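Local coordinates for peroxiredoxin 6 (Arenicola marina, PDB 2V2G), which probably reduces hydrogen peroxide and organic hydroperoxides to water and alcohols as a thiol-specific peroxidase of the Prx6 subfamily, at residues M123-P135 against S142-I156. The protein carries 1 engineered substitution. Sequence-based numbering, arbitrary orientation.
With BEZ (benzoic acid), chain E.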
loop_
_atom_site.group_PDB
_atom_site.type_symbol
_atom_site.label_atom_id
_atom_site.label_comp_id
_atom_site.label_asym_id
_atom_site.label_seq_id
_atom_site.Cartn_x
_atom_site.Cartn_y
_atom_site.Cartn_z
ATOM N N MET A 123 -18.418 10.080 -15.688
ATOM C CA MET A 123 -18.098 10.640 -14.366
ATOM C C MET A 123 -16.906 9.834 -13.774
ATOM O O MET A 123 -16.857 8.591 -13.883
ATOM C CB MET A 123 -19.319 10.567 -13.426
ATOM C CG MET A 123 -20.502 11.476 -13.777
ATOM S SD MET A 123 -20.036 13.147 -13.393
ATOM C CE MET A 123 -20.249 13.165 -11.607
ATOM N N PRO A 124 -15.953 10.526 -13.139
ATOM C CA PRO A 124 -14.900 9.816 -12.404
ATOM C C PRO A 124 -15.414 8.866 -11.311
ATOM O O PRO A 124 -16.512 9.074 -10.782
ATOM C CB PRO A 124 -14.076 10.935 -11.752
ATOM C CG PRO A 124 -14.353 12.133 -12.522
ATOM C CD PRO A 124 -15.743 11.978 -13.081
ATOM N N LEU A 125 -14.591 7.926 -10.925
ATOM C CA LEU A 125 -14.909 7.002 -9.861
ATOM C C LEU A 125 -13.642 6.824 -9.036
ATOM O O LEU A 125 -12.524 7.122 -9.502
ATOM C CB LEU A 125 -15.331 5.649 -10.404
ATOM C CG LEU A 125 -16.662 5.570 -11.149
ATOM C CD1 LEU A 125 -16.708 4.212 -11.909
ATOM C CD2 LEU A 125 -17.846 5.787 -10.111
ATOM N N THR A 126 -13.795 6.399 -7.801
ATOM C CA THR A 126 -12.603 6.178 -6.975
ATOM C C THR A 126 -11.899 4.878 -7.354
ATOM O O THR A 126 -12.497 3.981 -7.905
ATOM C CB THR A 126 -12.901 6.123 -5.470
ATOM O OG1 THR A 126 -13.811 5.054 -5.170
ATOM C CG2 THR A 126 -13.545 7.394 -4.965
ATOM N N CYS A 127 -10.618 4.799 -7.002
ATOM C CA CYS A 127 -9.877 3.537 -7.039
ATOM C C CYS A 127 -10.142 2.714 -5.757
ATOM O O CYS A 127 -11.204 2.865 -5.139
ATOM C CB CYS A 127 -8.400 3.857 -7.277
ATOM S SG CYS A 127 -7.562 4.679 -5.891
ATOM N N ARG A 128 -9.236 1.786 -5.425
ATOM C CA ARG A 128 -9.307 0.978 -4.247
ATOM C C ARG A 128 -8.280 1.505 -3.251
ATOM O O ARG A 128 -7.131 1.026 -3.146
ATOM C CB ARG A 128 -9.032 -0.464 -4.620
ATOM C CG ARG A 128 -10.068 -1.108 -5.498
ATOM C CD ARG A 128 -9.842 -2.577 -5.745
ATOM N NE ARG A 128 -10.666 -2.985 -6.877
ATOM C CZ ARG A 128 -11.990 -3.105 -6.897
ATOM N NH1 ARG A 128 -12.690 -2.999 -5.795
ATOM N NH2 ARG A 128 -12.611 -3.268 -8.050
ATOM N N ALA A 129 -8.602 2.628 -2.625
ATOM C CA ALA A 129 -7.680 3.320 -1.721
ATOM C C ALA A 129 -7.889 2.841 -0.282
ATOM O O ALA A 129 -8.987 2.475 0.075
ATOM C CB ALA A 129 -7.885 4.876 -1.834
ATOM N N VAL A 130 -6.861 2.936 0.532
ATOM C CA VAL A 130 -6.983 2.670 1.971
ATOM C C VAL A 130 -6.193 3.729 2.695
ATOM O O VAL A 130 -4.998 3.993 2.389
ATOM C CB VAL A 130 -6.499 1.321 2.393
ATOM C CG1 VAL A 130 -6.700 1.085 3.930
ATOM C CG2 VAL A 130 -7.122 0.194 1.564
ATOM N N PHE A 131 -6.840 4.360 3.657
ATOM C CA PHE A 131 -6.222 5.344 4.479
ATOM C C PHE A 131 -6.336 4.886 5.946
ATOM O O PHE A 131 -7.420 4.652 6.418
ATOM C CB PHE A 131 -6.878 6.749 4.353
ATOM C CG PHE A 131 -6.894 7.281 2.958
ATOM C CD1 PHE A 131 -5.782 7.933 2.434
ATOM C CD2 PHE A 131 -8.007 7.041 2.129
ATOM C CE1 PHE A 131 -5.788 8.411 1.125
ATOM C CE2 PHE A 131 -8.009 7.515 0.835
ATOM C CZ PHE A 131 -6.843 8.138 0.307
ATOM N N ILE A 132 -5.193 4.761 6.597
ATOM C CA ILE A 132 -5.104 4.442 8.041
ATOM C C ILE A 132 -4.862 5.736 8.792
ATOM O O ILE A 132 -3.876 6.419 8.602
ATOM C CB ILE A 132 -4.070 3.379 8.429
ATOM C CG1 ILE A 132 -4.238 2.180 7.501
ATOM C CG2 ILE A 132 -4.273 3.057 9.889
ATOM C CD1 ILE A 132 -3.332 0.927 7.761
ATOM N N ILE A 133 -5.796 6.055 9.696
ATOM C CA ILE A 133 -5.839 7.377 10.347
ATOM C C ILE A 133 -5.689 7.145 11.856
ATOM O O ILE A 133 -6.345 6.233 12.448
ATOM C CB ILE A 133 -7.196 8.156 10.040
ATOM C CG1 ILE A 133 -7.329 8.338 8.481
ATOM C CG2 ILE A 133 -7.255 9.535 10.752
ATOM C CD1 ILE A 133 -8.626 7.832 7.930
ATOM N N GLY A 134 -4.794 7.875 12.476
ATOM C CA GLY A 134 -4.604 7.719 13.923
ATOM C C GLY A 134 -5.646 8.445 14.739
ATOM O O GLY A 134 -6.459 9.239 14.223
ATOM N N PRO A 135 -5.640 8.204 16.061
ATOM C CA PRO A 135 -6.576 8.932 16.937
ATOM C C PRO A 135 -6.337 10.444 16.983
ATOM O O PRO A 135 -7.180 11.194 17.482
ATOM C CB PRO A 135 -6.358 8.281 18.339
ATOM C CG PRO A 135 -5.155 7.591 18.281
ATOM C CD PRO A 135 -4.784 7.281 16.838
ATOM N N SER A 142 -0.939 4.962 3.704
ATOM C CA SER A 142 -1.947 4.891 2.658
ATOM C C SER A 142 -1.510 3.904 1.552
ATOM O O SER A 142 -0.310 3.713 1.352
ATOM C CB SER A 142 -2.288 6.242 2.073
ATOM O OG SER A 142 -1.233 6.806 1.409
ATOM N N ILE A 143 -2.518 3.413 0.844
ATOM C CA ILE A 143 -2.291 2.631 -0.395
ATOM C C ILE A 143 -3.270 3.089 -1.422
ATOM O O ILE A 143 -4.444 3.399 -1.103
ATOM C CB ILE A 143 -2.302 1.097 -0.213
ATOM C CG1 ILE A 143 -3.686 0.507 -0.136
ATOM C CG2 ILE A 143 -1.441 0.594 1.015
ATOM C CD1 ILE A 143 -3.803 -1.010 0.146
ATOM N N LEU A 144 -2.851 3.064 -2.677
ATOM C CA LEU A 144 -3.731 3.366 -3.803
ATOM C C LEU A 144 -3.607 2.232 -4.779
ATOM O O LEU A 144 -2.626 2.137 -5.557
ATOM C CB LEU A 144 -3.364 4.682 -4.518
ATOM C CG LEU A 144 -3.535 6.024 -3.872
ATOM C CD1 LEU A 144 -3.067 7.061 -4.943
ATOM C CD2 LEU A 144 -4.997 6.238 -3.411
ATOM N N TYR A 145 -4.563 1.335 -4.718
ATOM C CA TYR A 145 -4.629 0.224 -5.689
ATOM C C TYR A 145 -5.675 0.559 -6.779
ATOM O O TYR A 145 -6.716 1.177 -6.481
ATOM C CB TYR A 145 -5.070 -1.081 -5.009
ATOM C CG TYR A 145 -4.025 -1.804 -4.184
ATOM C CD1 TYR A 145 -2.932 -1.167 -3.657
ATOM C CD2 TYR A 145 -4.131 -3.200 -3.980
ATOM C CE1 TYR A 145 -1.980 -1.862 -2.917
ATOM C CE2 TYR A 145 -3.200 -3.894 -3.231
ATOM C CZ TYR A 145 -2.115 -3.243 -2.690
ATOM O OH TYR A 145 -1.138 -3.911 -1.949
ATOM N N PRO A 146 -5.432 0.135 -8.035
ATOM C CA PRO A 146 -6.414 0.403 -9.069
ATOM C C PRO A 146 -7.628 -0.542 -9.065
ATOM O O PRO A 146 -7.614 -1.611 -8.366
ATOM C CB PRO A 146 -5.597 0.199 -10.342
ATOM C CG PRO A 146 -4.674 -0.921 -9.984
ATOM C CD PRO A 146 -4.277 -0.633 -8.526
ATOM N N ALA A 147 -8.657 -0.233 -9.880
ATOM C CA ALA A 147 -9.851 -1.047 -9.914
ATOM C C ALA A 147 -9.576 -2.514 -10.258
ATOM O O ALA A 147 -10.292 -3.396 -9.859
ATOM C CB ALA A 147 -10.845 -0.433 -10.905
ATOM N N THR A 148 -8.541 -2.764 -11.043
ATOM C CA THR A 148 -8.206 -4.111 -11.505
ATOM C C THR A 148 -7.782 -5.088 -10.400
ATOM O O THR A 148 -7.758 -6.314 -10.604
ATOM C CB THR A 148 -6.933 -4.061 -12.473
ATOM O OG1 THR A 148 -5.784 -3.450 -11.839
ATOM C CG2 THR A 148 -7.269 -3.363 -13.783
ATOM N N THR A 149 -7.349 -4.532 -9.271
ATOM C CA THR A 149 -6.449 -5.247 -8.322
ATOM C C THR A 149 -7.028 -5.210 -6.896
ATOM O O THR A 149 -6.857 -4.251 -6.160
ATOM C CB THR A 149 -4.989 -4.740 -8.413
ATOM O OG1 THR A 149 -4.556 -4.886 -9.773
ATOM C CG2 THR A 149 -4.039 -5.491 -7.409
ATOM N N GLY A 150 -7.679 -6.304 -6.520
ATOM C CA GLY A 150 -8.223 -6.401 -5.191
ATOM C C GLY A 150 -7.174 -6.357 -4.121
ATOM O O GLY A 150 -6.068 -6.774 -4.324
ATOM N N ARG A 151 -7.510 -5.792 -2.946
ATOM C CA ARG A 151 -6.593 -5.611 -1.872
ATOM C C ARG A 151 -6.354 -6.879 -1.023
ATOM O O ARG A 151 -7.006 -7.890 -1.208
ATOM C CB ARG A 151 -7.102 -4.479 -0.981
ATOM C CG ARG A 151 -6.955 -3.130 -1.655
ATOM C CD ARG A 151 -7.830 -2.106 -1.083
ATOM N NE ARG A 151 -9.205 -2.285 -1.475
ATOM C CZ ARG A 151 -10.171 -1.375 -1.329
ATOM N NH1 ARG A 151 -9.942 -0.165 -0.779
ATOM N NH2 ARG A 151 -11.332 -1.635 -1.820
ATOM N N ASN A 152 -5.306 -6.800 -0.198
ATOM C CA ASN A 152 -4.916 -7.815 0.792
ATOM C C ASN A 152 -5.153 -7.181 2.167
ATOM O O ASN A 152 -4.337 -6.417 2.672
ATOM C CB ASN A 152 -3.446 -8.221 0.545
ATOM C CG ASN A 152 -2.876 -9.127 1.599
ATOM O OD1 ASN A 152 -3.551 -9.429 2.587
ATOM N ND2 ASN A 152 -1.646 -9.554 1.414
ATOM N N PHE A 153 -6.269 -7.570 2.787
ATOM C CA PHE A 153 -6.677 -6.979 4.067
ATOM C C PHE A 153 -5.885 -7.611 5.247
ATOM O O PHE A 153 -5.820 -6.997 6.309
ATOM C CB PHE A 153 -8.238 -7.030 4.244
ATOM C CG PHE A 153 -8.945 -5.947 3.472
ATOM C CD1 PHE A 153 -8.977 -4.622 3.928
ATOM C CD2 PHE A 153 -9.490 -6.234 2.223
ATOM C CE1 PHE A 153 -9.592 -3.578 3.148
ATOM C CE2 PHE A 153 -10.096 -5.244 1.474
ATOM C CZ PHE A 153 -10.147 -3.910 1.934
ATOM N N SER A 154 -5.258 -8.759 5.047
ATOM C CA SER A 154 -4.304 -9.268 6.078
ATOM C C SER A 154 -3.071 -8.367 6.192
ATOM O O SER A 154 -2.563 -8.168 7.288
ATOM C CB SER A 154 -3.945 -10.711 5.870
ATOM O OG SER A 154 -3.084 -10.900 4.774
ATOM N N GLU A 155 -2.594 -7.838 5.073
ATOM C CA GLU A 155 -1.489 -6.858 5.116
ATOM C C GLU A 155 -1.921 -5.576 5.852
ATOM O O GLU A 155 -1.158 -4.986 6.583
ATOM C CB GLU A 155 -1.001 -6.498 3.695
ATOM C CG GLU A 155 0.021 -5.373 3.675
ATOM C CD GLU A 155 1.328 -5.661 4.354
ATOM O OE1 GLU A 155 1.570 -6.865 4.728
ATOM O OE2 GLU A 155 2.194 -4.728 4.381
ATOM N N ILE A 156 -3.175 -5.164 5.659
ATOM C CA ILE A 156 -3.724 -4.003 6.354
ATOM C C ILE A 156 -3.713 -4.269 7.879
ATOM O O ILE A 156 -3.257 -3.414 8.644
ATOM C CB ILE A 156 -5.149 -3.650 5.828
ATOM C CG1 ILE A 156 -4.989 -3.143 4.376
ATOM C CG2 ILE A 156 -5.749 -2.497 6.669
ATOM C CD1 ILE A 156 -6.250 -3.173 3.571
HETATM C C BEZ E . -14.850 -4.887 -9.789
HETATM O O1 BEZ E . -14.803 -6.080 -10.335
HETATM O O2 BEZ E . -15.114 -4.552 -8.557
HETATM C C1 BEZ E . -14.597 -3.847 -10.818
HETATM C C2 BEZ E . -15.064 -2.560 -10.622
HETATM C C3 BEZ E . -14.835 -1.619 -11.587
HETATM C C4 BEZ E . -14.195 -1.984 -12.772
HETATM C C5 BEZ E . -13.694 -3.277 -12.975
HETATM C C6 BEZ E . -13.910 -4.230 -11.986
#
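The guanidinium of Arg151 is sandwiched: Arg128 CB sits over the centre of one face, 3.5 Å above the plane, and Phe153 CZ lies toward the rim of the other, while Ala129 O and the methyl Val130 CG2 border its edge. A bend at chi3 (-74°) turns the guanidinium of Arg151 against Arg128 CB; Arg151 CD, ahead of the bend, rests on Val130 CG2 at 3.6 Å. The Arg128 guanidinium, inclined 62° to that of Arg151, works through its edge. Arg128 NE and NH2 both clasp Ala147 O, at 3.0 and 2.9 Å; the oxygen lies in the guanidinium plane, and NH2 uses one of its lone pairs, whereas NE comes from above the carbonyl plane. Arg128 NH2 also hydrogen-bonds O2 of the bound benzoic acid at 2.9 Å. An extended run from CG to NE carries the group past Pro146 O and Thr149 O to this place. The Tyr145 ring takes Ile143 CD1 on one face and has Thr149 O in plane at its edge; its hydroxyl bonds Glu155 of the second subunit.

Underneath is an antiparallel hairpin of the thioredoxin-like sheet, with hydrogen-bonded pairs Arg128–Tyr145 and Val130–Ile143. On the other face, Leu144 CD2 covers Ala129 CB at 3.6 Å. Ser142, Ile143 and Leu144 pair antiparallel with a strand of the second subunit, extending the sheet across the dimer.

Glu48 salt-bridges both arginines, which should offset their like charges. With Ala147 O fixing its rotation, Arg128 directs NH1 to Ser45, the engineered replacement at the predicted peroxidatic cysteine position, and NH2 to the ligand's carboxyl group, consistent with a pocket favouring anions.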